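Local coordinates for oxidoreductase (Thermotoga maritima, PDB 1ZH8), which probably catalyses an NADP-dependent oxidation or reduction at a CH-OH group, as a member of the GFO/IDH/MocA family of Rossmann-fold dehydrogenases, at residues Pro146-Ala151 with Ile269-Asp274; Lys150-Val155 with Met207-Gly212; Glu213-Ser218 with Lys333-Ser338. One frame throughout, in Å; residues are numbered along the deposited sequence.

Contact 1 (Pro146-Ala151 with Ile269-Asp274); sequences PAFWKA and ISISWD
A147, F148 and A151 pack on I269, I271 and the S272-W273 backbone in a buried helix-on-sheet contact of the C-terminal domain, where the first turns of helix 146-156 lie on one face of the large mixed sheet. The helix runs nearly antiparallel to strand 269-272, with 164° between their directions and 8.5 Å between the short axes at closest approach. Alternate residues of the strand, I269 and I271, turn toward the helix and meet its small side chains. A151 CB rests against two isoleucine ends at once, 3.9 Å from I271 CD1 and 4.0 Å from I269 CD1, so a single methyl group bridges the two strand positions. The two branches of I271 divide the work: CG1, set anti to the carbonyl carbon (chi1 -59°), carries CD1 to A151, while CG2 goes to the F148 ring, 4.2 Å from CE1, the two side chains crossing at about a right angle. At the other end A147 CB sits 3.4 Å from S272 O, a methyl against a backbone carbonyl. The polar link here is water 1, which accepts from A147 N at 3.1 Å and donates to W273 O at 2.8 Å, tying the amide in the first helical turn to the chain just past the strand; W273 O also accepts from Q287 NE2. Around this core, F260 and I262 of strand 259-264 and I276 of strand 275-278 continue the apolar sheet surface, while F148 reaches A206 and L209 of helix 195-211, so helix 146-156 lies beside that helix on the same face of the sheet.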
loop_
_atom_site.group_PDB
_atom_site.type_symbol
_atom_site.label_atom_id
_atom_site.label_comp_id
_atom_site.label_asym_id
_atom_site.label_seq_id
_atom_site.Cartn_x
_atom_site.Cartn_y
_atom_site.Cartn_z
ATOM N N PRO A 146 -11.225 16.167 -15.176
ATOM C CA PRO A 146 -10.672 15.676 -16.463
ATOM C C PRO A 146 -9.450 14.754 -16.354
ATOM O O PRO A 146 -9.329 13.815 -17.141
ATOM C CB PRO A 146 -10.331 16.956 -17.230
ATOM C CG PRO A 146 -10.295 18.044 -16.187
ATOM C CD PRO A 146 -11.239 17.639 -15.097
ATOM N N ALA A 147 -8.581 14.989 -15.370
ATOM C CA ALA A 147 -7.404 14.152 -15.153
ATOM C C ALA A 147 -7.785 12.695 -15.013
ATOM O O ALA A 147 -7.077 11.811 -15.522
ATOM C CB ALA A 147 -6.640 14.602 -13.918
ATOM N N PHE A 148 -8.890 12.441 -14.314
ATOM C CA PHE A 148 -9.347 11.063 -14.093
ATOM C C PHE A 148 -9.902 10.466 -15.389
ATOM O O PHE A 148 -9.613 9.312 -15.711
ATOM C CB PHE A 148 -10.361 10.959 -12.935
ATOM C CG PHE A 148 -9.846 11.499 -11.621
ATOM C CD1 PHE A 148 -8.532 11.275 -11.220
ATOM C CD2 PHE A 148 -10.675 12.227 -10.787
ATOM C CE1 PHE A 148 -8.060 11.764 -10.022
ATOM C CE2 PHE A 148 -10.199 12.734 -9.572
ATOM C CZ PHE A 148 -8.898 12.496 -9.193
ATOM N N TRP A 149 -10.656 11.258 -16.146
ATOM C CA TRP A 149 -11.107 10.807 -17.462
ATOM C C TRP A 149 -9.930 10.476 -18.375
ATOM O O TRP A 149 -9.933 9.418 -19.015
ATOM C CB TRP A 149 -12.083 11.792 -18.119
ATOM C CG TRP A 149 -13.426 11.658 -17.494
ATOM C CD1 TRP A 149 -13.907 12.350 -16.401
ATOM C CD2 TRP A 149 -14.451 10.721 -17.854
ATOM N NE1 TRP A 149 -15.171 11.918 -16.080
ATOM C CE2 TRP A 149 -15.536 10.924 -16.953
ATOM C CE3 TRP A 149 -14.573 9.747 -18.860
ATOM C CZ2 TRP A 149 -16.727 10.193 -17.040
ATOM C CZ3 TRP A 149 -15.753 9.016 -18.946
ATOM C CH2 TRP A 149 -16.821 9.246 -18.037
ATOM N N LYS A 150 -8.911 11.338 -18.400
ATOM C CA LYS A 150 -7.747 11.094 -19.252
ATOM C C LYS A 150 -6.978 9.822 -18.822
ATOM O O LYS A 150 -6.519 9.043 -19.666
ATOM C CB LYS A 150 -6.828 12.319 -19.340
ATOM C CG LYS A 150 -5.784 12.239 -20.479
ATOM N N ALA A 151 -6.858 9.606 -17.517
ATOM C CA ALA A 151 -6.261 8.372 -17.031
ATOM C C ALA A 151 -7.096 7.187 -17.504
ATOM O O ALA A 151 -6.542 6.191 -17.958
ATOM C CB ALA A 151 -6.152 8.388 -15.525
ATOM N N ILE A 269 1.601 5.004 -15.424
ATOM C CA ILE A 269 1.156 6.394 -15.391
ATOM C C ILE A 269 1.134 6.961 -13.982
ATOM O O ILE A 269 0.822 6.274 -13.012
ATOM C CB ILE A 269 -0.236 6.662 -16.062
ATOM C CG1 ILE A 269 -1.356 5.923 -15.357
ATOM C CG2 ILE A 269 -0.235 6.332 -17.559
ATOM C CD1 ILE A 269 -2.712 6.423 -15.795
ATOM N N SER A 270 1.470 8.234 -13.888
ATOM C CA SER A 270 1.277 8.972 -12.667
ATOM C C SER A 270 0.249 10.080 -12.953
ATOM O O SER A 270 0.249 10.693 -14.027
ATOM C CB SER A 270 2.613 9.493 -12.126
ATOM O OG SER A 270 2.868 10.786 -12.619
ATOM N N ILE A 271 -0.630 10.308 -11.987
ATOM C CA ILE A 271 -1.790 11.169 -12.152
ATOM C C ILE A 271 -1.750 12.368 -11.189
ATOM O O ILE A 271 -1.552 12.188 -9.981
ATOM C CB ILE A 271 -3.067 10.348 -11.852
ATOM C CG1 ILE A 271 -3.164 9.147 -12.805
ATOM C CG2 ILE A 271 -4.331 11.226 -11.876
ATOM C CD1 ILE A 271 -4.071 8.017 -12.266
ATOM N N SER A 272 -1.943 13.577 -11.723
ATOM C CA SER A 272 -2.115 14.769 -10.899
ATOM C C SER A 272 -3.217 15.658 -11.455
ATOM O O SER A 272 -3.642 15.490 -12.600
ATOM C CB SER A 272 -0.828 15.569 -10.832
ATOM O OG SER A 272 0.265 14.724 -10.555
ATOM N N TRP A 273 -3.653 16.617 -10.633
ATOM C CA TRP A 273 -4.674 17.609 -11.001
ATOM C C TRP A 273 -4.386 18.176 -12.394
ATOM O O TRP A 273 -5.288 18.252 -13.236
ATOM C CB TRP A 273 -4.763 18.735 -9.935
ATOM C CG TRP A 273 -3.481 19.573 -9.807
ATOM C CD1 TRP A 273 -2.248 19.131 -9.383
ATOM C CD2 TRP A 273 -3.310 20.977 -10.128
ATOM N NE1 TRP A 273 -1.333 20.163 -9.420
ATOM C CE2 TRP A 273 -1.950 21.304 -9.869
ATOM C CE3 TRP A 273 -4.167 21.981 -10.614
ATOM C CZ2 TRP A 273 -1.423 22.602 -10.079
ATOM C CZ3 TRP A 273 -3.639 23.285 -10.824
ATOM C CH2 TRP A 273 -2.279 23.572 -10.553
ATOM N N ASP A 274 -3.114 18.491 -12.645
ATOM C CA ASP A 274 -2.724 19.275 -13.816
ATOM C C ASP A 274 -2.004 18.521 -14.936
ATOM O O ASP A 274 -1.670 19.111 -15.966
ATOM C CB ASP A 274 -1.902 20.501 -13.381
ATOM C CG ASP A 274 -0.522 20.145 -12.807
ATOM O OD1 ASP A 274 -0.237 18.974 -12.456
ATOM O OD2 ASP A 274 0.301 21.083 -12.695
HETATM O O HOH W 1 -7.932 17.466 -13.711
#

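Contact 2 (Lys150-Val155 with Met207-Gly212); sequences KAKELV and MRLILG
V155 and A151 face I210 and L211 on the tightly packed side of this helix pair, while K152 reaches over L209 on the more exposed side. Helices 150-155 and 207-211 run roughly parallel, at 28° with 8.5 Å between their axes, and the backbones come close where K152 CA lies 4.4 Å from I210 CA. I210 fills the buried side with both branches: its CD1 lies against A151 CB, and its CG2, anti to the backbone N, meets V155 CG2 at 4.1 Å. The other methyl of V155, CG1, touches L211 CD2 at 4.0 Å, so V155 straddles two successive residues of the neighbouring helix, crossing each at about a right angle. On the partly exposed side the bent chain of K152 curls past L209, CE 3.7 Å from L209 CD1, and NZ donates to L209 O at 3.2 Å, approaching nearly head-on to the carbonyl (162° at the oxygen). The same ammonium forms a salt bridge with E156, one turn further on. A methionine in place of K152 would probably leave L209 O without this donor and E156 without its charged mate. This is helix-helix packing in the layer that covers one face of the C-terminal sheet, the α+β architecture of the GFO/IDH/MocA C-terminal domain.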
loop_
_atom_site.group_PDB
_atom_site.type_symbol
_atom_site.label_atom_id
_atom_site.label_comp_id
_atom_site.label_asym_id
_atom_site.label_seq_id
_atom_site.Cartn_x
_atom_site.Cartn_y
_atom_site.Cartn_z
ATOM N N LYS A 150 -8.911 11.338 -18.400
ATOM C CA LYS A 150 -7.747 11.094 -19.252
ATOM C C LYS A 150 -6.978 9.822 -18.822
ATOM O O LYS A 150 -6.519 9.043 -19.666
ATOM C CB LYS A 150 -6.828 12.319 -19.340
ATOM C CG LYS A 150 -5.784 12.239 -20.479
ATOM N N ALA A 151 -6.858 9.606 -17.517
ATOM C CA ALA A 151 -6.261 8.372 -17.031
ATOM C C ALA A 151 -7.096 7.187 -17.504
ATOM O O ALA A 151 -6.542 6.191 -17.958
ATOM C CB ALA A 151 -6.152 8.388 -15.525
ATOM N N LYS A 152 -8.422 7.322 -17.418
ATOM C CA LYS A 152 -9.355 6.277 -17.819
ATOM C C LYS A 152 -9.123 5.896 -19.263
ATOM O O LYS A 152 -8.977 4.717 -19.574
ATOM C CB LYS A 152 -10.795 6.746 -17.644
ATOM C CG LYS A 152 -11.846 5.687 -17.894
ATOM C CD LYS A 152 -13.128 6.325 -18.436
ATOM C CE LYS A 152 -14.412 5.734 -17.871
ATOM N NZ LYS A 152 -14.404 4.253 -17.779
ATOM N N GLU A 153 -9.063 6.901 -20.133
ATOM C CA GLU A 153 -8.832 6.678 -21.556
ATOM C C GLU A 153 -7.507 5.986 -21.848
ATOM O O GLU A 153 -7.474 4.992 -22.583
ATOM C CB GLU A 153 -8.965 7.986 -22.325
ATOM C CG GLU A 153 -10.414 8.475 -22.331
ATOM C CD GLU A 153 -10.562 9.986 -22.437
ATOM O OE1 GLU A 153 -9.573 10.677 -22.778
ATOM O OE2 GLU A 153 -11.683 10.483 -22.188
ATOM N N LEU A 154 -6.422 6.501 -21.273
ATOM C CA LEU A 154 -5.127 5.868 -21.419
ATOM C C LEU A 154 -5.201 4.391 -21.034
ATOM O O LEU A 154 -4.741 3.532 -21.784
ATOM C CB LEU A 154 -4.047 6.599 -20.608
ATOM C CG LEU A 154 -3.599 7.976 -21.130
ATOM C CD1 LEU A 154 -2.508 8.549 -20.234
ATOM C CD2 LEU A 154 -3.158 7.992 -22.630
ATOM N N VAL A 155 -5.801 4.097 -19.887
ATOM C CA VAL A 155 -5.834 2.728 -19.371
ATOM C C VAL A 155 -6.695 1.824 -20.258
ATOM O O VAL A 155 -6.295 0.710 -20.615
ATOM C CB VAL A 155 -6.361 2.678 -17.911
ATOM C CG1 VAL A 155 -6.645 1.234 -17.482
ATOM C CG2 VAL A 155 -5.388 3.370 -16.968
HETATM N N MSE A 207 -11.243 5.977 -8.382
HETATM C CA MSE A 207 -10.684 4.645 -8.642
HETATM C C MSE A 207 -11.667 3.800 -9.467
HETATM O O MSE A 207 -11.254 3.054 -10.376
HETATM C CB MSE A 207 -10.326 3.968 -7.327
HETATM C CG MSE A 207 -9.255 4.738 -6.578
HETATM SE SE MSE A 207 -8.653 3.878 -4.941
HETATM C CE MSE A 207 -9.894 4.696 -3.632
ATOM N N ARG A 208 -12.962 3.928 -9.167
ATOM C CA ARG A 208 -13.966 3.180 -9.917
ATOM C C ARG A 208 -14.074 3.696 -11.356
ATOM O O ARG A 208 -14.302 2.920 -12.288
ATOM C CB ARG A 208 -15.339 3.182 -9.222
ATOM C CG ARG A 208 -15.359 2.526 -7.824
ATOM C CD ARG A 208 -16.756 2.618 -7.165
ATOM N NE ARG A 208 -17.823 2.227 -8.085
ATOM C CZ ARG A 208 -18.685 3.075 -8.646
ATOM N NH1 ARG A 208 -18.631 4.362 -8.357
ATOM N NH2 ARG A 208 -19.610 2.637 -9.496
ATOM N N LEU A 209 -13.902 5.001 -11.543
ATOM C CA LEU A 209 -13.992 5.553 -12.882
ATOM C C LEU A 209 -12.860 5.011 -13.763
ATOM O O LEU A 209 -13.071 4.635 -14.932
ATOM C CB LEU A 209 -13.939 7.067 -12.821
ATOM C CG LEU A 209 -13.918 7.848 -14.141
ATOM C CD1 LEU A 209 -15.264 7.716 -14.849
ATOM C CD2 LEU A 209 -13.584 9.310 -13.865
ATOM N N ILE A 210 -11.665 4.951 -13.191
ATOM C CA ILE A 210 -10.484 4.598 -13.954
ATOM C C ILE A 210 -10.367 3.092 -14.120
ATOM O O ILE A 210 -10.014 2.629 -15.197
ATOM C CB ILE A 210 -9.203 5.167 -13.317
ATOM C CG1 ILE A 210 -9.249 6.701 -13.308
ATOM C CG2 ILE A 210 -7.964 4.709 -14.101
ATOM C CD1 ILE A 210 -8.342 7.331 -12.300
ATOM N N LEU A 211 -10.707 2.332 -13.075
ATOM C CA LEU A 211 -10.458 0.890 -13.108
ATOM C C LEU A 211 -11.656 -0.043 -12.953
ATOM O O LEU A 211 -11.487 -1.264 -13.076
ATOM C CB LEU A 211 -9.344 0.511 -12.110
ATOM C CG LEU A 211 -7.960 1.058 -12.463
ATOM C CD1 LEU A 211 -7.028 0.995 -11.276
ATOM C CD2 LEU A 211 -7.379 0.352 -13.679
ATOM N N GLY A 212 -12.844 0.516 -12.698
ATOM C CA GLY A 212 -14.078 -0.272 -12.556
ATOM C C GLY A 212 -14.342 -0.671 -11.103
ATOM O O GLY A 212 -13.713 -0.130 -10.177
#

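Contact 3 (Glu213-Ser218 with Lys333-Ser338); sequences EIEWIS and KVFVSS
W216 holds its indole between the backbone N and the carbonyl carbon (chi1 64°), and K333, fully extended with CG anti to its own N, lays its chain across one face of that ring. K333 CE stands 3.6 Å from the centroid of the five-membered ring, a CH-pi contact, and NZ follows at 4.4 Å, only 8° off the normal, as a cation-pi partner. W216 and F335 lie on the same face of the sheet: the indole edge is turned to the phenyl face in an offset edge-to-face pair, planes at 64°, and W216 CB lies over the F335 ring. E215 runs alongside F335, its OE2 at the phenyl edge near the ring plane, 3.7 Å from CE1. Between the strands I217 and V334 form an antiparallel hydrogen-bonded pair; V334 N to I217 O is 2.7 Å and nearly straight, and I217 N to V334 O is 2.9 Å. Beyond it V336 N donates to E215 O from above the carbonyl plane, and water 2 bridges the same oxygen to S337 N as the chain turns into a 3-10 segment. On the opposite face I217 CD1 packs on V334 CB, 3.8 Å away, and I217 also touches F322 and A325 of helix 313-329. S218 OG bonds S218 OG of the second subunit. The backbone bonds thus fasten the C-terminal strand to the sheet edge, while K333 lies on W216 and its NZ, which also bonds A330 O of the second subunit, is consistent with a role at the dimer interface.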
loop_
_atom_site.group_PDB
_atom_site.type_symbol
_atom_site.label_atom_id
_atom_site.label_comp_id
_atom_site.label_asym_id
_atom_site.label_seq_id
_atom_site.Cartn_x
_atom_site.Cartn_y
_atom_site.Cartn_z
ATOM N N GLU A 213 -15.244 -1.628 -10.911
ATOM C CA GLU A 213 -15.730 -2.020 -9.589
ATOM C C GLU A 213 -14.724 -2.791 -8.759
ATOM O O GLU A 213 -13.926 -3.585 -9.284
ATOM C CB GLU A 213 -16.988 -2.891 -9.718
ATOM C CG GLU A 213 -18.080 -2.325 -10.642
ATOM C CD GLU A 213 -18.737 -1.040 -10.143
ATOM O OE1 GLU A 213 -18.381 -0.512 -9.067
ATOM O OE2 GLU A 213 -19.629 -0.545 -10.846
ATOM N N ILE A 214 -14.802 -2.584 -7.452
ATOM C CA ILE A 214 -13.926 -3.261 -6.513
ATOM C C ILE A 214 -14.608 -4.502 -5.932
ATOM O O ILE A 214 -15.758 -4.443 -5.522
ATOM C CB ILE A 214 -13.468 -2.285 -5.411
ATOM C CG1 ILE A 214 -12.616 -1.191 -6.055
ATOM C CG2 ILE A 214 -12.627 -3.008 -4.390
ATOM C CD1 ILE A 214 -12.733 0.169 -5.452
ATOM N N GLU A 215 -13.888 -5.623 -5.903
ATOM C CA GLU A 215 -14.427 -6.892 -5.390
ATOM C C GLU A 215 -14.298 -7.047 -3.880
ATOM O O GLU A 215 -15.264 -7.365 -3.197
ATOM C CB GLU A 215 -13.771 -8.080 -6.077
ATOM C CG GLU A 215 -14.374 -9.423 -5.651
ATOM C CD GLU A 215 -13.656 -10.628 -6.232
ATOM O OE1 GLU A 215 -13.736 -10.814 -7.457
ATOM O OE2 GLU A 215 -13.037 -11.403 -5.467
ATOM N N TRP A 216 -13.091 -6.859 -3.361
ATOM C CA TRP A 216 -12.866 -7.023 -1.937
ATOM C C TRP A 216 -11.816 -6.038 -1.476
ATOM O O TRP A 216 -10.950 -5.633 -2.264
ATOM C CB TRP A 216 -12.456 -8.468 -1.588
ATOM C CG TRP A 216 -11.148 -8.900 -2.184
ATOM C CD1 TRP A 216 -10.972 -9.644 -3.316
ATOM C CD2 TRP A 216 -9.822 -8.627 -1.676
ATOM N NE1 TRP A 216 -9.626 -9.853 -3.548
ATOM C CE2 TRP A 216 -8.903 -9.232 -2.561
ATOM C CE3 TRP A 216 -9.327 -7.935 -0.559
ATOM C CZ2 TRP A 216 -7.515 -9.151 -2.371
ATOM C CZ3 TRP A 216 -7.940 -7.858 -0.377
ATOM C CH2 TRP A 216 -7.061 -8.464 -1.274
ATOM N N ILE A 217 -11.895 -5.685 -0.198
ATOM C CA ILE A 217 -10.921 -4.829 0.444
ATOM C C ILE A 217 -10.510 -5.448 1.754
ATOM O O ILE A 217 -11.232 -6.277 2.311
ATOM C CB ILE A 217 -11.497 -3.443 0.745
ATOM C CG1 ILE A 217 -12.707 -3.566 1.669
ATOM C CG2 ILE A 217 -11.953 -2.785 -0.516
ATOM C CD1 ILE A 217 -12.384 -3.635 3.146
ATOM N N SER A 218 -9.361 -5.003 2.256
ATOM C CA SER A 218 -8.873 -5.361 3.576
ATOM C C SER A 218 -8.185 -4.085 4.036
ATOM O O SER A 218 -7.329 -3.568 3.336
ATOM C CB SER A 218 -7.888 -6.529 3.449
ATOM O OG SER A 218 -7.180 -6.782 4.655
ATOM N N LYS A 333 -10.881 -9.453 5.326
ATOM C CA LYS A 333 -11.299 -9.332 3.941
ATOM C C LYS A 333 -12.791 -9.031 3.913
ATOM O O LYS A 333 -13.572 -9.718 4.545
ATOM C CB LYS A 333 -10.961 -10.619 3.208
ATOM C CG LYS A 333 -11.110 -10.594 1.721
ATOM C CD LYS A 333 -10.885 -12.009 1.192
ATOM C CE LYS A 333 -10.647 -11.969 -0.290
ATOM N NZ LYS A 333 -10.054 -13.246 -0.772
ATOM N N VAL A 334 -13.180 -7.959 3.238
ATOM C CA VAL A 334 -14.590 -7.657 3.100
ATOM C C VAL A 334 -14.936 -7.604 1.618
ATOM O O VAL A 334 -14.321 -6.860 0.865
ATOM C CB VAL A 334 -14.963 -6.313 3.741
ATOM C CG1 VAL A 334 -16.476 -6.042 3.561
ATOM C CG2 VAL A 334 -14.548 -6.270 5.219
ATOM N N PHE A 335 -15.901 -8.415 1.207
ATOM C CA PHE A 335 -16.414 -8.383 -0.153
ATOM C C PHE A 335 -17.457 -7.266 -0.238
ATOM O O PHE A 335 -18.523 -7.323 0.403
ATOM C CB PHE A 335 -17.029 -9.733 -0.521
ATOM C CG PHE A 335 -16.013 -10.835 -0.710
ATOM C CD1 PHE A 335 -15.426 -11.055 -1.954
ATOM C CD2 PHE A 335 -15.645 -11.656 0.355
ATOM C CE1 PHE A 335 -14.500 -12.068 -2.139
ATOM C CE2 PHE A 335 -14.696 -12.674 0.172
ATOM C CZ PHE A 335 -14.128 -12.879 -1.093
ATOM N N VAL A 336 -17.140 -6.252 -1.034
ATOM C CA VAL A 336 -17.941 -5.035 -1.113
ATOM C C VAL A 336 -19.400 -5.278 -1.484
ATOM O O VAL A 336 -20.291 -4.679 -0.897
ATOM C CB VAL A 336 -17.311 -4.003 -2.070
ATOM C CG1 VAL A 336 -18.152 -2.731 -2.092
ATOM C CG2 VAL A 336 -15.896 -3.672 -1.618
ATOM N N SER A 337 -19.644 -6.156 -2.449
ATOM C CA SER A 337 -21.013 -6.580 -2.748
ATOM C C SER A 337 -21.904 -6.862 -1.533
ATOM O O SER A 337 -23.080 -6.530 -1.572
ATOM C CB SER A 337 -21.013 -7.807 -3.636
ATOM O OG SER A 337 -20.830 -7.393 -4.970
ATOM N N SER A 338 -21.355 -7.461 -0.475
ATOM C CA SER A 338 -22.157 -7.905 0.676
ATOM C C SER A 338 -22.791 -6.746 1.434
ATOM O O SER A 338 -23.690 -6.953 2.245
ATOM C CB SER A 338 -21.339 -8.770 1.641
ATOM O OG SER A 338 -20.362 -7.996 2.320
HETATM O O HOH W 2 -17.848 -7.811 -3.845
#

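Overall arrangement
Contacts 1 and 2 are two sides of one element: both use helix 146-156, share K150 and A151, and have centres about 9 Å apart. They also meet directly, with F148 CB 3.7 Å from L209 CD2. Contact 3 follows contact 2 in the chain, since helix 195-211 leads into strand 214-222, and R208 NE joins E213 OE1 across that junction in a 3.0 Å salt bridge. Contacts 1 and 3 do not touch, their centres about 25 Å apart, yet they reach the same mixed sheet, contact 3 at its 334-335 edge. In contact 1 the F148 side chain is about 11 Å from the bound NADP, too far to touch it.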